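Local coordinates for 3-keto-5-aminohexanoate cleavage protein (PDB 3LOT) that probably acts as a zinc-dependent beta-keto acid cleavage enzyme, with 3-keto-5-aminohexanoate as its presumed substrate, at residues K271-S275 and N276-V280; V284-V287 and K288-K292. All coordinates share one frame; numbering follows the deposited sequence. Where two conformers were deposited one is given.

Overall arrangement
Both interactions belong to helix 276-289, one of the helices packed around the TIM-type barrel: interaction 1 starts it and interaction 2 ends it, with their centres about 18 Å apart. Apart from following one another along the chain, the two do not touch. The start of the helix lies nearer the metal. The side chain of Asn276 is about 6 Å from that of Glu262, which binds the zinc ion with His50 and His52, and about 11 Å from the zinc itself. Interaction 2 is remote from that site; there the helix ends, residues 290-292 lead into strand 293-294, beside barrel strand 7-13, and a second subunit of the tetramer is met.

Interaction 1: residues K271-S275 and N276-V280; sequences KLAKS and NAEQV
Ser275 is the N-cap of helix 276-289: its backbone is still extended (phi -168°), while Asn276 and the residues after it are helical, and the chain arrives from strand 271-272. OG of Ser275 accepts from Glu278 N at 3.1 Å, and Ser275 O takes a second, weak bond from the same N-H. Glu278 answers with its side chain. With CG anti to its own nitrogen (chi1 -160°) and the rest extended, the carboxylate reaches back past the cap, where OE1 accepts from Lys274 N at 2.9 Å, met nearly along the C-O direction. The Ser-x-x-Glu pattern is that of a capping box, but the return bond goes one residue earlier than usual. A water lies within hydrogen-bonding distance of both OE1 of Glu278 and Leu272 O. Near the carboxylate, CB of Ala273 rests 3.7 Å from NE2 of Gln279, whose amide is bonded to Ser264 O and Tyr266 O. Cutting Glu278 back to an alanine would probably leave Lys274 N without its acceptor and the incoming loop freer to shift. Lys271 NZ stands 4.4 Å from OE2 of Glu278, beyond a salt bridge, so its charge probably adds only mild electrostatic support to a carboxylate held by its backbone bond.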
loop_
_atom_site.group_PDB
_atom_site.type_symbol
_atom_site.label_atom_id
_atom_site.label_comp_id
_atom_site.label_asym_id
_atom_site.label_seq_id
_atom_site.Cartn_x
_atom_site.Cartn_y
_atom_site.Cartn_z
ATOM N N LYS D 271 -23.384 -15.597 -17.628
ATOM C CA LYS D 271 -23.951 -16.950 -17.576
ATOM C C LYS D 271 -24.403 -17.318 -16.170
ATOM O O LYS D 271 -23.577 -17.441 -15.283
ATOM C CB LYS D 271 -22.948 -17.988 -18.087
ATOM C CG LYS D 271 -23.595 -19.328 -18.367
ATOM C CD LYS D 271 -22.560 -20.449 -18.546
ATOM C CE LYS D 271 -23.223 -21.727 -18.966
ATOM N NZ LYS D 271 -22.418 -22.898 -18.519
ATOM N N LEU D 272 -25.711 -17.522 -15.989
ATOM C CA LEU D 272 -26.222 -17.788 -14.661
ATOM C C LEU D 272 -25.676 -19.123 -14.198
ATOM O O LEU D 272 -25.598 -20.074 -14.971
ATOM C CB LEU D 272 -27.749 -17.795 -14.629
ATOM C CG LEU D 272 -28.390 -16.441 -14.952
ATOM C CD1 LEU D 272 -29.915 -16.631 -15.038
ATOM C CD2 LEU D 272 -27.992 -15.364 -13.937
ATOM N N ALA D 273 -25.227 -19.141 -12.947
ATOM C CA ALA D 273 -24.931 -20.385 -12.240
ATOM C C ALA D 273 -26.205 -21.214 -12.057
ATOM O O ALA D 273 -27.203 -20.691 -11.579
ATOM C CB ALA D 273 -24.317 -20.063 -10.859
ATOM N N LYS D 274 -26.150 -22.509 -12.407
ATOM C CA LYS D 274 -27.296 -23.387 -12.279
ATOM C C LYS D 274 -27.489 -23.886 -10.868
ATOM O O LYS D 274 -28.546 -24.402 -10.547
ATOM C CB LYS D 274 -27.179 -24.584 -13.234
ATOM C CG LYS D 274 -27.578 -24.233 -14.698
ATOM C CD LYS D 274 -27.462 -25.498 -15.603
ATOM C CE LYS D 274 -28.151 -25.371 -16.947
ATOM N NZ LYS D 274 -28.098 -24.010 -17.479
ATOM N N SER D 275 -26.468 -23.746 -10.030
ATOM C CA SER D 275 -26.558 -24.153 -8.619
ATOM C C SER D 275 -25.380 -23.607 -7.840
ATOM O O SER D 275 -24.347 -23.222 -8.392
ATOM C CB SER D 275 -26.500 -25.678 -8.479
ATOM O OG SER D 275 -25.231 -26.109 -8.978
ATOM N N ASN D 276 -25.531 -23.662 -6.536
ATOM C CA ASN D 276 -24.446 -23.393 -5.640
ATOM C C ASN D 276 -23.294 -24.352 -5.884
ATOM O O ASN D 276 -22.129 -23.922 -5.918
ATOM C CB ASN D 276 -24.963 -23.490 -4.196
ATOM C CG ASN D 276 -25.625 -22.202 -3.755
ATOM O OD1 ASN D 276 -24.940 -21.225 -3.418
ATOM N ND2 ASN D 276 -26.944 -22.179 -3.786
ATOM N N ALA D 277 -23.621 -25.633 -6.113
ATOM C CA ALA D 277 -22.605 -26.655 -6.280
ATOM C C ALA D 277 -21.687 -26.304 -7.431
ATOM O O ALA D 277 -20.523 -26.545 -7.355
ATOM C CB ALA D 277 -23.240 -28.045 -6.469
ATOM N N GLU D 278 -22.213 -25.713 -8.497
ATOM C CA GLU D 278 -21.385 -25.357 -9.636
ATOM C C GLU D 278 -20.229 -24.382 -9.322
ATOM O O GLU D 278 -19.124 -24.513 -9.840
ATOM C CB GLU D 278 -22.269 -24.766 -10.743
ATOM C CG GLU D 278 -21.654 -24.804 -12.079
ATOM C CD GLU D 278 -22.459 -24.027 -13.142
ATOM O OE1 GLU D 278 -23.429 -23.321 -12.806
ATOM O OE2 GLU D 278 -22.092 -24.120 -14.324
ATOM N N GLN D 279 -20.520 -23.385 -8.498
ATOM C CA GLN D 279 -19.530 -22.416 -8.042
ATOM C C GLN D 279 -18.562 -23.062 -7.048
ATOM O O GLN D 279 -17.361 -22.798 -7.080
ATOM C CB GLN D 279 -20.241 -21.233 -7.376
ATOM C CG GLN D 279 -20.971 -20.307 -8.340
ATOM C CD GLN D 279 -21.783 -19.219 -7.621
ATOM O OE1 GLN D 279 -21.913 -19.237 -6.396
ATOM N NE2 GLN D 279 -22.298 -18.263 -8.378
ATOM N N VAL D 280 -19.076 -23.890 -6.148
ATOM C CA VAL D 280 -18.190 -24.625 -5.233
ATOM C C VAL D 280 -17.202 -25.518 -5.994
ATOM O O VAL D 280 -16.022 -25.491 -5.712
ATOM C CB VAL D 280 -18.963 -25.450 -4.202
ATOM C CG1 VAL D 280 -17.991 -26.311 -3.364
ATOM C CG2 VAL D 280 -19.801 -24.533 -3.340
HETATM O O HOH W 1 -24.451 -22.578 -15.547
#

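Interaction 2: residues V284-V287 and K288-K292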
loop_
_atom_site.group_PDB
_atom_site.type_symbol
_atom_site.label_atom_id
_atom_site.label_comp_id
_atom_site.label_asym_id
_atom_site.label_seq_id
_atom_site.Cartn_x
_atom_site.Cartn_y
_atom_site.Cartn_z
ATOM N N VAL D 284 -13.126 -25.081 -5.911
ATOM C CA VAL D 284 -12.324 -26.264 -5.492
ATOM C C VAL D 284 -11.292 -26.653 -6.545
ATOM O O VAL D 284 -10.142 -26.949 -6.207
ATOM C CB VAL D 284 -13.196 -27.471 -5.071
ATOM C CG1 VAL D 284 -12.346 -28.751 -4.840
ATOM C CG2 VAL D 284 -14.013 -27.125 -3.762
ATOM N N ARG D 285 -11.665 -26.577 -7.824
ATOM C CA ARG D 285 -10.689 -26.782 -8.884
ATOM C C ARG D 285 -9.530 -25.790 -8.781
ATOM O O ARG D 285 -8.374 -26.188 -8.932
ATOM C CB ARG D 285 -11.355 -26.693 -10.254
ATOM C CG ARG D 285 -12.196 -27.930 -10.588
ATOM C CD ARG D 285 -12.509 -27.991 -12.068
ATOM N NE ARG D 285 -13.313 -26.859 -12.512
ATOM C CZ ARG D 285 -14.649 -26.788 -12.468
ATOM N NH1 ARG D 285 -15.389 -27.776 -11.989
ATOM N NH2 ARG D 285 -15.260 -25.703 -12.903
ATOM N N ILE D 286 -9.828 -24.514 -8.511
ATOM C CA ILE D 286 -8.781 -23.491 -8.448
ATOM C C ILE D 286 -7.921 -23.729 -7.197
ATOM O O ILE D 286 -6.697 -23.698 -7.250
ATOM C CB ILE D 286 -9.435 -22.065 -8.412
ATOM C CG1 ILE D 286 -10.141 -21.778 -9.757
ATOM C CG2 ILE D 286 -8.400 -20.983 -8.069
ATOM C CD1 ILE D 286 -11.061 -20.518 -9.682
ATOM N N VAL D 287 -8.563 -23.985 -6.067
ATOM C CA VAL D 287 -7.834 -24.266 -4.842
ATOM C C VAL D 287 -6.839 -25.414 -5.107
ATOM O O VAL D 287 -5.709 -25.371 -4.677
ATOM C CB VAL D 287 -8.808 -24.641 -3.685
ATOM C CG1 VAL D 287 -8.103 -25.384 -2.546
ATOM C CG2 VAL D 287 -9.531 -23.379 -3.172
ATOM N N LYS D 288 -7.263 -26.443 -5.825
ATOM C CA LYS D 288 -6.399 -27.580 -6.061
ATOM C C LYS D 288 -5.269 -27.287 -7.048
ATOM O O LYS D 288 -4.154 -27.801 -6.870
ATOM C CB LYS D 288 -7.223 -28.802 -6.492
ATOM C CG LYS D 288 -8.020 -29.412 -5.342
ATOM C CD LYS D 288 -8.908 -30.566 -5.860
ATOM C CE LYS D 288 -9.762 -31.216 -4.757
ATOM N NZ LYS D 288 -10.711 -32.178 -5.397
ATOM N N GLU D 289 -5.524 -26.464 -8.070
ATOM C CA GLU D 289 -4.431 -26.044 -8.930
ATOM C C GLU D 289 -3.351 -25.298 -8.157
ATOM O O GLU D 289 -2.172 -25.413 -8.474
ATOM C CB GLU D 289 -4.906 -25.175 -10.105
ATOM C CG GLU D 289 -5.666 -25.928 -11.147
ATOM C CD GLU D 289 -4.869 -27.015 -11.884
ATOM O OE1 GLU D 289 -3.647 -27.179 -11.704
ATOM O OE2 GLU D 289 -5.514 -27.724 -12.673
ATOM N N LEU D 290 -3.745 -24.572 -7.128
ATOM C CA LEU D 290 -2.779 -23.843 -6.336
ATOM C C LEU D 290 -2.148 -24.719 -5.256
ATOM O O LEU D 290 -1.520 -24.197 -4.378
ATOM C CB LEU D 290 -3.423 -22.613 -5.740
ATOM C CG LEU D 290 -3.859 -21.531 -6.734
ATOM C CD1 LEU D 290 -4.677 -20.440 -5.988
ATOM C CD2 LEU D 290 -2.671 -20.948 -7.515
ATOM N N GLY D 291 -2.319 -26.036 -5.346
ATOM C CA GLY D 291 -1.657 -26.980 -4.453
ATOM C C GLY D 291 -2.277 -27.057 -3.067
ATOM O O GLY D 291 -1.604 -27.439 -2.100
ATOM N N LYS D 292 -3.545 -26.688 -2.960
ATOM C CA LYS D 292 -4.240 -26.671 -1.689
ATOM C C LYS D 292 -5.432 -27.620 -1.826
ATOM O O LYS D 292 -5.653 -28.171 -2.891
ATOM C CB LYS D 292 -4.685 -25.236 -1.349
ATOM C CG LYS D 292 -3.519 -24.284 -1.046
ATOM C CD LYS D 292 -3.903 -22.819 -1.134
ATOM C CE LYS D 292 -2.676 -21.890 -0.952
ATOM N NZ LYS D 292 -1.864 -22.196 0.268
#
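Val287 lies against the chain that leaves the helix: its CG1 comes to 3.6 Å from CB of Lys292, and its carbonyl is gripped from the same departing chain. CG1 stands anti to the valine nitrogen (chi1 161°), which sets this methyl against the backbone of Lys292. Val287 and Lys292 also share a neighbour, Val8 of barrel strand 7-13. Val287 O accepts from Lys292 N at 3.1 Å, with the donor tilted 27° out of the carbonyl plane, and more weakly from Leu290 N. The first of these bonds, together with Gly291 N to Lys288 O at 3.0 Å, forms a Schellman motif. Gly291 is its C-prime residue, with the positive phi (77°) that glycine readily adopts, and it swings the chain out of helix 276-289 toward strand 293-294. One turn back, Lys288 N bonds to Val284 O at 2.9 Å. The side chain of Lys288 then runs alongside Val284, both pointing the same way: CG passes 3.4 Å from Val284 O, and the extended chain lays CE of Lys288 3.6 Å from CG1 of Val284. Ile286 faces another way. Its carbonyl receives Leu290 N at 3.1 Å, and CG2 of Ile286 approaches CD1 of Leu290 loosely at 4.3 Å, next to helix 243-252, where Ile286 meets Thr248 and Leu290 meets Val251 and Ile252. A second subunit also packs against the helix: Arg285 forms a salt bridge with Glu289 of the second subunit, and Glu289 of this chain pairs with Arg285 and Lys282 of the second subunit.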